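Local coordinates for uncharacterized protein (Jannaschia sp. CCS1, PDB 2PYQ) that is of unknown function but belongs to the DUF2853 family and folds as a small, single-chain, all-helical protein, at residues D14-K19 with R96-Y101; F63-L68 with E74-G79; I84-R89 with Y100-K105. All coordinates share one frame; numbering follows the deposited sequence. Where two conformers were deposited one is given.

The three contacts tie together the helices of a small all-alpha fold that has no strands. Contact 1 joins the first helix, 4-18, to the last, 96-106. Both segments of contact 2 fall between those of contact 1 along the chain; they join helices 53-65 and 74-87. Contact 3 starts after contact 2 closes and joins helices 74-87 and 96-106. Contacts 1 and 3 share helix 96-106, including Y100 and Y101, and their centres are about 7 Å apart. Contact 2 lies further out, its centre about 17 Å from that of contact 1 and 12 Å from that of contact 3. It meets helix 96-106 through F63 on Y100 and T104 and L64 on L103.

Contact 1: D14-K19 with R96-Y101; sequences DDLRNK and RAVVYY
L16 meets V98 and Y101 where the first and last helices of this all-alpha DUF2853 fold pack together. The short helical segments cross at -54°, with their axes 10.6 Å apart. The contact is buried and its core is apolar. L16 carries most of it, using both methyl branches. L16 CD1 sits over one face of the Y101 ring, 3.9 Å from the centroid of that ring. This is a CH-pi contact, set slightly toward the rim. The second branch turns toward the ring atom Y101 CD1, with L16 CD2 at 3.6 Å from it. The same methyl reaches V98, where L16 CD2 and V98 CG1 are 3.8 Å apart. The side chains of L16 and V98 run alongside one another, pointing opposite ways, whereas L16 crosses Y101 at a slant. With CG anti to the backbone N (chi1 173°), the Y101 ring is carried toward helix 4-18, and chi2 (-84°) turns its face to L16. Its hydroxyl is hydrogen-bonded to the backbone N of D25, so the ring is held at its far end too.

D15 adds a looser touch through CB to V98. Its carboxylate serves other partners: OD2 bonds to Y87 OH, and OD1 bonds to Q11 NE2. K19 NZ makes a salt bridge to D15 OD1, with a weak hydrogen bond, and a further salt bridge to E91. On the outer side of the helix, N18 ND2 donates an almost straight bond to D14 OD1 at 3.1 Å, approaching from above the carboxylate plane.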
loop_
_atom_site.group_PDB
_atom_site.type_symbol
_atom_site.label_atom_id
_atom_site.label_comp_id
_atom_site.label_asym_id
_atom_site.label_seq_id
_atom_site.Cartn_x
_atom_site.Cartn_y
_atom_site.Cartn_z
ATOM N N ASP A 14 -2.700 -11.541 4.189
ATOM C CA ASP A 14 -4.077 -12.006 4.261
ATOM C C ASP A 14 -5.020 -11.044 3.521
ATOM O O ASP A 14 -5.864 -11.496 2.736
ATOM C CB ASP A 14 -4.477 -12.230 5.733
ATOM C CG ASP A 14 -5.701 -13.148 5.885
ATOM O OD1 ASP A 14 -6.802 -12.761 5.451
ATOM O OD2 ASP A 14 -5.558 -14.278 6.450
ATOM N N ASP A 15 -4.882 -9.740 3.737
ATOM C CA ASP A 15 -5.656 -8.710 3.021
ATOM C C ASP A 15 -5.456 -8.824 1.508
ATOM O O ASP A 15 -6.420 -8.797 0.743
ATOM C CB ASP A 15 -5.299 -7.281 3.450
ATOM C CG ASP A 15 -5.898 -6.863 4.781
ATOM O OD1 ASP A 15 -6.520 -7.711 5.481
ATOM O OD2 ASP A 15 -5.751 -5.654 5.105
ATOM N N LEU A 16 -4.201 -8.958 1.077
ATOM C CA LEU A 16 -3.914 -9.060 -0.377
ATOM C C LEU A 16 -4.624 -10.276 -0.993
ATOM O O LEU A 16 -5.294 -10.132 -1.999
ATOM C CB LEU A 16 -2.434 -9.093 -0.650
ATOM C CG LEU A 16 -1.798 -7.712 -0.521
ATOM C CD1 LEU A 16 -0.283 -7.874 -0.333
ATOM C CD2 LEU A 16 -2.118 -6.802 -1.711
ATOM N N ARG A 17 -4.521 -11.435 -0.346
ATOM C CA ARG A 17 -5.145 -12.642 -0.867
ATOM C C ARG A 17 -6.663 -12.629 -0.748
ATOM O O ARG A 17 -7.380 -12.808 -1.746
ATOM C CB ARG A 17 -4.546 -13.902 -0.225
ATOM C CG ARG A 17 -5.086 -15.229 -0.826
ATOM C CD ARG A 17 -4.241 -16.457 -0.436
ATOM N NE ARG A 17 -2.961 -16.549 -1.169
ATOM C CZ ARG A 17 -2.765 -17.158 -2.349
ATOM N NH1 ARG A 17 -3.756 -17.723 -3.023
ATOM N NH2 ARG A 17 -1.523 -17.175 -2.884
ATOM N N ASN A 18 -7.149 -12.367 0.467
ATOM C CA ASN A 18 -8.576 -12.552 0.787
ATOM C C ASN A 18 -9.488 -11.360 0.679
ATOM O O ASN A 18 -10.713 -11.540 0.716
ATOM C CB ASN A 18 -8.669 -13.202 2.172
ATOM C CG ASN A 18 -8.035 -14.583 2.186
ATOM O OD1 ASN A 18 -8.272 -15.404 1.280
ATOM N ND2 ASN A 18 -7.240 -14.851 3.203
ATOM N N LYS A 19 -8.944 -10.159 0.613
ATOM C CA LYS A 19 -9.721 -8.951 0.339
ATOM C C LYS A 19 -9.519 -8.461 -1.100
ATOM O O LYS A 19 -10.483 -8.204 -1.799
ATOM C CB LYS A 19 -9.443 -7.826 1.332
ATOM C CG LYS A 19 -9.903 -8.158 2.721
ATOM C CD LYS A 19 -9.576 -7.022 3.683
ATOM C CE LYS A 19 -9.993 -7.385 5.091
ATOM N NZ LYS A 19 -9.534 -6.418 6.127
ATOM N N ARG A 96 -1.457 1.089 4.773
ATOM C CA ARG A 96 -0.727 1.845 3.853
ATOM C C ARG A 96 0.344 0.923 3.086
ATOM O O ARG A 96 0.495 1.076 1.875
ATOM C CB ARG A 96 0.022 2.935 4.592
ATOM C CG ARG A 96 0.910 3.805 3.708
ATOM C CD ARG A 96 1.589 4.917 4.512
ATOM N NE ARG A 96 0.652 6.027 4.811
ATOM C CZ ARG A 96 -0.136 6.127 5.896
ATOM N NH1 ARG A 96 -0.135 5.221 6.892
ATOM N NH2 ARG A 96 -0.937 7.195 5.998
ATOM N N ALA A 97 0.942 -0.057 3.774
ATOM C CA ALA A 97 1.846 -1.023 3.117
ATOM C C ALA A 97 1.125 -1.792 2.006
ATOM O O ALA A 97 1.705 -2.004 0.942
ATOM C CB ALA A 97 2.473 -2.010 4.156
ATOM N N VAL A 98 -0.136 -2.172 2.246
ATOM C CA VAL A 98 -0.925 -2.895 1.251
ATOM C C VAL A 98 -1.221 -1.985 0.059
ATOM O O VAL A 98 -1.087 -2.406 -1.091
ATOM C CB VAL A 98 -2.213 -3.467 1.852
ATOM C CG1 VAL A 98 -3.074 -4.099 0.762
ATOM C CG2 VAL A 98 -1.872 -4.478 2.969
ATOM N N VAL A 99 -1.576 -0.742 0.330
ATOM C CA VAL A 99 -1.829 0.247 -0.748
ATOM C C VAL A 99 -0.569 0.489 -1.576
ATOM O O VAL A 99 -0.614 0.482 -2.808
ATOM C CB VAL A 99 -2.384 1.566 -0.177
ATOM C CG1 VAL A 99 -2.488 2.665 -1.275
ATOM C CG2 VAL A 99 -3.737 1.303 0.481
ATOM N N TYR A 100 0.555 0.684 -0.900
ATOM C CA TYR A 100 1.859 0.902 -1.577
ATOM C C TYR A 100 2.257 -0.316 -2.402
ATOM O O TYR A 100 2.719 -0.162 -3.521
ATOM C CB TYR A 100 2.943 1.325 -0.574
ATOM C CG TYR A 100 2.824 2.779 -0.095
ATOM C CD1 TYR A 100 1.639 3.532 -0.238
ATOM C CD2 TYR A 100 3.897 3.379 0.590
ATOM C CE1 TYR A 100 1.530 4.839 0.207
ATOM C CE2 TYR A 100 3.789 4.717 1.083
ATOM C CZ TYR A 100 2.603 5.432 0.862
ATOM O OH TYR A 100 2.469 6.746 1.323
ATOM N N TYR A 101 2.064 -1.511 -1.871
ATOM C CA TYR A 101 2.347 -2.747 -2.584
ATOM C C TYR A 101 1.514 -2.792 -3.866
ATOM O O TYR A 101 2.031 -3.054 -4.940
ATOM C CB TYR A 101 2.022 -3.962 -1.703
ATOM C CG TYR A 101 2.118 -5.299 -2.412
ATOM C CD1 TYR A 101 1.035 -5.798 -3.173
ATOM C CD2 TYR A 101 3.266 -6.067 -2.340
ATOM C CE1 TYR A 101 1.105 -7.011 -3.836
ATOM C CE2 TYR A 101 3.352 -7.301 -2.989
ATOM C CZ TYR A 101 2.272 -7.763 -3.746
ATOM O OH TYR A 101 2.386 -8.970 -4.396
#

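Contact 2: F63-L68 with E74-G79; sequences FLMKKL and ESLMGG
L64 meets L76 across this contact, next to the flat ring of F63, the residue before L64. L68 CG lies over one face of the F63 ring, 3.7 Å above its plane and offset toward the rim. The ring of Y100 stacks on the opposite face, and T104 OG1 approaches the F63 CZ end.

F63 and L68 are brought together by a wider, pi-type turn at 63-65. L68 N donates to F63 O at 2.9 Å, while the bond from K67 N to the same oxygen is weak. The facing segment is regular helix, with G78 N bonded to E74 O and G79 N bonded to S75 O.

Across the contact, L64 uses one branch. Its CG lies anti to the carbonyl carbon (chi1 -62°), and chi2 (180°) extends the chain, which sends CD1 across to L76. L64 CD1 lies 3.9 Å from L76 CB and 3.8 Å from the carbonyl O of L76. It therefore packs against the root of the other side chain, and the two leucines pass side by side with their ends reversed. L76 runs on to the selenomethionine M65, which it crosses at about a right angle. Here M65 CG is 3.7 Å from L76 CD1. M65 was deposited in two conformers, so this touch is doubtful. The contact between the segments is small, burying 154 Å² in all.

The pair closes a helix-loop-helix connection, with a short link between 63-68 and 74-79. K60, one turn back from L64, also touches M65 and L76, while on the inner side helix 96-106 packs against helix 53-65, with L103 touching both F63 and L64.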
loop_
_atom_site.group_PDB
_atom_site.type_symbol
_atom_site.label_atom_id
_atom_site.label_comp_id
_atom_site.label_asym_id
_atom_site.label_seq_id
_atom_site.Cartn_x
_atom_site.Cartn_y
_atom_site.Cartn_z
ATOM N N PHE A 63 4.759 9.322 -2.718
ATOM C CA PHE A 63 5.073 7.929 -3.043
ATOM C C PHE A 63 5.224 7.695 -4.554
ATOM O O PHE A 63 6.273 7.283 -5.001
ATOM C CB PHE A 63 4.065 6.965 -2.426
ATOM C CG PHE A 63 4.391 5.528 -2.696
ATOM C CD1 PHE A 63 5.492 4.927 -2.070
ATOM C CD2 PHE A 63 3.629 4.765 -3.611
ATOM C CE1 PHE A 63 5.828 3.589 -2.332
ATOM C CE2 PHE A 63 3.960 3.434 -3.860
ATOM C CZ PHE A 63 5.071 2.843 -3.235
ATOM N N LEU A 64 4.185 7.972 -5.341
ATOM C CA LEU A 64 4.231 7.696 -6.785
ATOM C C LEU A 64 5.265 8.508 -7.511
ATOM O O LEU A 64 6.080 7.953 -8.254
ATOM C CB LEU A 64 2.853 7.883 -7.459
ATOM C CG LEU A 64 1.746 6.944 -6.959
ATOM C CD1 LEU A 64 0.460 7.244 -7.699
ATOM C CD2 LEU A 64 2.139 5.471 -7.118
HETATM N N MSE A 65 5.285 9.786 -7.232
HETATM C CA MSE A 65 6.149 10.744 -7.958
HETATM C C MSE A 65 7.572 10.732 -7.337
HETATM O O MSE A 65 8.530 10.565 -8.011
HETATM C CB MSE A 65 5.541 12.151 -8.008
HETATM C CG MSE A 65 4.524 12.355 -9.104
HETATM SE SE MSE A 65 3.407 13.833 -8.626
HETATM C CE MSE A 65 3.066 14.541 -10.093
ATOM N N LYS A 66 7.647 10.937 -6.035
ATOM C CA LYS A 66 8.956 11.060 -5.374
ATOM C C LYS A 66 9.701 9.726 -5.236
ATOM O O LYS A 66 10.908 9.686 -5.500
ATOM C CB LYS A 66 8.823 11.735 -4.010
ATOM N N LYS A 67 9.020 8.661 -4.815
ATOM C CA LYS A 67 9.674 7.365 -4.561
ATOM C C LYS A 67 9.702 6.418 -5.763
ATOM O O LYS A 67 10.786 5.924 -6.135
ATOM C CB LYS A 67 9.097 6.674 -3.329
ATOM C CG LYS A 67 9.216 7.506 -2.016
ATOM C CD LYS A 67 10.655 7.928 -1.652
ATOM C CE LYS A 67 10.690 8.711 -0.341
ATOM N N LEU A 68 8.551 6.152 -6.388
ATOM C CA LEU A 68 8.515 5.287 -7.577
ATOM C C LEU A 68 8.987 5.993 -8.830
ATOM O O LEU A 68 9.216 5.322 -9.835
ATOM C CB LEU A 68 7.141 4.653 -7.780
ATOM C CG LEU A 68 6.569 3.850 -6.618
ATOM C CD1 LEU A 68 5.293 3.167 -7.111
ATOM C CD2 LEU A 68 7.530 2.818 -6.019
ATOM N N GLU A 74 -2.864 11.947 -15.268
ATOM C CA GLU A 74 -4.281 11.447 -14.890
ATOM C C GLU A 74 -4.039 9.948 -14.430
ATOM O O GLU A 74 -4.750 9.503 -13.540
ATOM C CB GLU A 74 -5.323 11.598 -16.014
ATOM C CG GLU A 74 -6.690 11.016 -15.738
ATOM N N SER A 75 -3.112 9.201 -15.029
ATOM C CA SER A 75 -2.925 7.783 -14.661
ATOM C C SER A 75 -2.573 7.578 -13.173
ATOM O O SER A 75 -2.853 6.521 -12.637
ATOM C CB SER A 75 -1.873 7.138 -15.531
ATOM O OG SER A 75 -0.624 7.736 -15.322
ATOM N N LEU A 76 -1.973 8.588 -12.519
ATOM C CA LEU A 76 -1.563 8.446 -11.098
ATOM C C LEU A 76 -2.746 8.385 -10.150
ATOM O O LEU A 76 -2.910 7.408 -9.427
ATOM C CB LEU A 76 -0.580 9.538 -10.685
ATOM C CG LEU A 76 0.723 9.571 -11.486
ATOM C CD1 LEU A 76 1.731 10.491 -10.756
ATOM C CD2 LEU A 76 1.366 8.214 -11.710
HETATM N N MSE A 77 -3.586 9.408 -10.186
HETATM C CA MSE A 77 -4.805 9.363 -9.367
HETATM C C MSE A 77 -5.729 8.237 -9.841
HETATM O O MSE A 77 -6.408 7.645 -9.043
HETATM C CB MSE A 77 -5.515 10.709 -9.352
HETATM C CG MSE A 77 -6.627 10.811 -8.338
HETATM SE SE MSE A 77 -6.030 10.447 -6.502
HETATM C CE MSE A 77 -4.772 11.865 -6.305
ATOM N N GLY A 78 -5.737 7.937 -11.127
ATOM C CA GLY A 78 -6.522 6.802 -11.648
ATOM C C GLY A 78 -6.079 5.506 -11.014
ATOM O O GLY A 78 -6.905 4.684 -10.622
ATOM N N GLY A 79 -4.769 5.330 -10.896
ATOM C CA GLY A 79 -4.189 4.142 -10.245
ATOM C C GLY A 79 -4.506 4.093 -8.756
ATOM O O GLY A 79 -4.817 3.035 -8.237
#

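Contact 3: I84-R89 with Y100-K105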
loop_
_atom_site.group_PDB
_atom_site.type_symbol
_atom_site.label_atom_id
_atom_site.label_comp_id
_atom_site.label_asym_id
_atom_site.label_seq_id
_atom_site.Cartn_x
_atom_site.Cartn_y
_atom_site.Cartn_z
ATOM N N ILE A 84 -7.658 1.679 -4.333
ATOM C CA ILE A 84 -8.551 1.922 -3.198
ATOM C C ILE A 84 -9.891 1.161 -3.424
ATOM O O ILE A 84 -10.414 0.553 -2.507
ATOM C CB ILE A 84 -8.778 3.413 -2.953
ATOM C CG1 ILE A 84 -7.502 4.077 -2.458
ATOM C CG2 ILE A 84 -9.909 3.635 -1.938
ATOM C CD1 ILE A 84 -6.978 3.617 -1.124
ATOM N N GLU A 85 -10.389 1.184 -4.651
ATOM C CA GLU A 85 -11.615 0.454 -5.008
ATOM C C GLU A 85 -11.429 -1.064 -4.856
ATOM O O GLU A 85 -12.326 -1.757 -4.336
ATOM C CB GLU A 85 -12.097 0.817 -6.432
ATOM C CG GLU A 85 -13.352 0.084 -6.900
ATOM N N THR A 86 -10.275 -1.570 -5.286
ATOM C CA THR A 86 -9.915 -2.990 -5.169
ATOM C C THR A 86 -9.881 -3.419 -3.694
ATOM O O THR A 86 -10.479 -4.443 -3.332
ATOM C CB THR A 86 -8.607 -3.299 -5.852
ATOM O OG1 THR A 86 -8.778 -3.048 -7.263
ATOM C CG2 THR A 86 -8.184 -4.753 -5.658
ATOM N N TYR A 87 -9.256 -2.609 -2.846
ATOM C CA TYR A 87 -9.155 -2.888 -1.402
ATOM C C TYR A 87 -10.578 -2.934 -0.820
ATOM O O TYR A 87 -10.886 -3.794 0.022
ATOM C CB TYR A 87 -8.320 -1.824 -0.685
ATOM C CG TYR A 87 -7.493 -2.311 0.506
ATOM C CD1 TYR A 87 -7.895 -3.372 1.345
ATOM C CD2 TYR A 87 -6.319 -1.625 0.850
ATOM C CE1 TYR A 87 -7.122 -3.762 2.437
ATOM C CE2 TYR A 87 -5.568 -2.001 1.920
ATOM C CZ TYR A 87 -5.948 -3.064 2.703
ATOM O OH TYR A 87 -5.197 -3.425 3.794
ATOM N N GLY A 88 -11.430 -2.020 -1.281
ATOM C CA GLY A 88 -12.861 -2.033 -0.984
ATOM C C GLY A 88 -13.388 -0.804 -0.297
ATOM O O GLY A 88 -12.807 -0.353 0.682
ATOM N N ARG A 89 -14.534 -0.311 -0.768
ATOM C CA ARG A 89 -15.229 0.832 -0.144
ATOM C C ARG A 89 -15.573 0.556 1.321
ATOM O O ARG A 89 -15.456 1.459 2.159
ATOM C CB ARG A 89 -16.528 1.163 -0.935
ATOM N N TYR A 100 0.555 0.684 -0.900
ATOM C CA TYR A 100 1.859 0.902 -1.577
ATOM C C TYR A 100 2.257 -0.316 -2.402
ATOM O O TYR A 100 2.719 -0.162 -3.521
ATOM C CB TYR A 100 2.943 1.325 -0.574
ATOM C CG TYR A 100 2.824 2.779 -0.095
ATOM C CD1 TYR A 100 1.639 3.532 -0.238
ATOM C CD2 TYR A 100 3.897 3.379 0.590
ATOM C CE1 TYR A 100 1.530 4.839 0.207
ATOM C CE2 TYR A 100 3.789 4.717 1.083
ATOM C CZ TYR A 100 2.603 5.432 0.862
ATOM O OH TYR A 100 2.469 6.746 1.323
ATOM N N TYR A 101 2.064 -1.511 -1.871
ATOM C CA TYR A 101 2.347 -2.747 -2.584
ATOM C C TYR A 101 1.514 -2.792 -3.866
ATOM O O TYR A 101 2.031 -3.054 -4.940
ATOM C CB TYR A 101 2.022 -3.962 -1.703
ATOM C CG TYR A 101 2.118 -5.299 -2.412
ATOM C CD1 TYR A 101 1.035 -5.798 -3.173
ATOM C CD2 TYR A 101 3.266 -6.067 -2.340
ATOM C CE1 TYR A 101 1.105 -7.011 -3.836
ATOM C CE2 TYR A 101 3.352 -7.301 -2.989
ATOM C CZ TYR A 101 2.272 -7.763 -3.746
ATOM O OH TYR A 101 2.386 -8.970 -4.396
HETATM N N MSE A 102 0.210 -2.536 -3.726
HETATM C CA MSE A 102 -0.706 -2.587 -4.896
HETATM C C MSE A 102 -0.331 -1.544 -5.949
HETATM O O MSE A 102 -0.371 -1.858 -7.131
HETATM C CB MSE A 102 -2.178 -2.476 -4.478
HETATM C CG MSE A 102 -2.731 -3.769 -3.912
HETATM SE SE MSE A 102 -4.685 -3.667 -3.780
HETATM C CE MSE A 102 -4.474 -2.902 -2.447
ATOM N N LEU A 103 0.018 -0.341 -5.536
ATOM C CA LEU A 103 0.434 0.692 -6.489
ATOM C C LEU A 103 1.735 0.295 -7.211
ATOM O O LEU A 103 1.866 0.494 -8.422
ATOM C CB LEU A 103 0.610 2.044 -5.813
ATOM C CG LEU A 103 -0.700 2.696 -5.326
ATOM C CD1 LEU A 103 -0.396 3.840 -4.409
ATOM C CD2 LEU A 103 -1.545 3.146 -6.521
ATOM N N THR A 104 2.698 -0.235 -6.461
ATOM C CA THR A 104 3.969 -0.703 -7.054
ATOM C C THR A 104 3.725 -1.767 -8.147
ATOM O O THR A 104 4.293 -1.666 -9.271
ATOM C CB THR A 104 4.920 -1.240 -5.950
ATOM O OG1 THR A 104 5.161 -0.202 -4.989
ATOM C CG2 THR A 104 6.234 -1.661 -6.549
ATOM N N LYS A 105 2.918 -2.775 -7.824
ATOM C CA LYS A 105 2.417 -3.759 -8.809
ATOM C C LYS A 105 1.695 -3.131 -10.013
ATOM O O LYS A 105 1.976 -3.471 -11.118
ATOM C CB LYS A 105 1.524 -4.805 -8.163
ATOM C CG LYS A 105 2.153 -5.785 -7.275
ATOM C CD LYS A 105 3.339 -6.236 -7.795
ATOM C CE LYS A 105 3.410 -7.642 -7.693
ATOM N NZ LYS A 105 3.893 -8.178 -9.004
#
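M102, a selenomethionine, reaches across to T86 and Y87. Its selenium lies beside the threonine methyl, with M102 SE and T86 CG2 4.1 Å apart. The chain then bends at its last torsion (chi3 -82°), which turns the end methyl toward the tyrosine. M102 CE comes to 4.0 Å from Y87 CD2, approaching the ring obliquely. M102 was deposited in two conformers and its end methyl is poorly placed in this one. The touch of M102 CE on Y87 is therefore doubtful, and that of the selenium on T86 holds for this conformer alone.

The next shell fixes the partners. T86 OG1 is hydrogen-bonded to the backbone O of S82, one turn back, which leaves CG2 facing M102. V98 and V99 of helix 96-106 also pack on the Y87 ring. Besides its bond to D15, Y87 OH bonds to the backbone N of Y95.

Helices 74-87 and 96-106 follow each other in this all-alpha fold, and the contact joins the end of the former to the middle of the latter. Just after helix 74-87, G88 leaves helical angles with a positive phi of 121°.

Within helix 96-106, Y100 O accepts two bonds from T104. T104 OG1 donates to Y100 O at 2.8 Å from above the carbonyl plane, and T104 N comes from the opposite face.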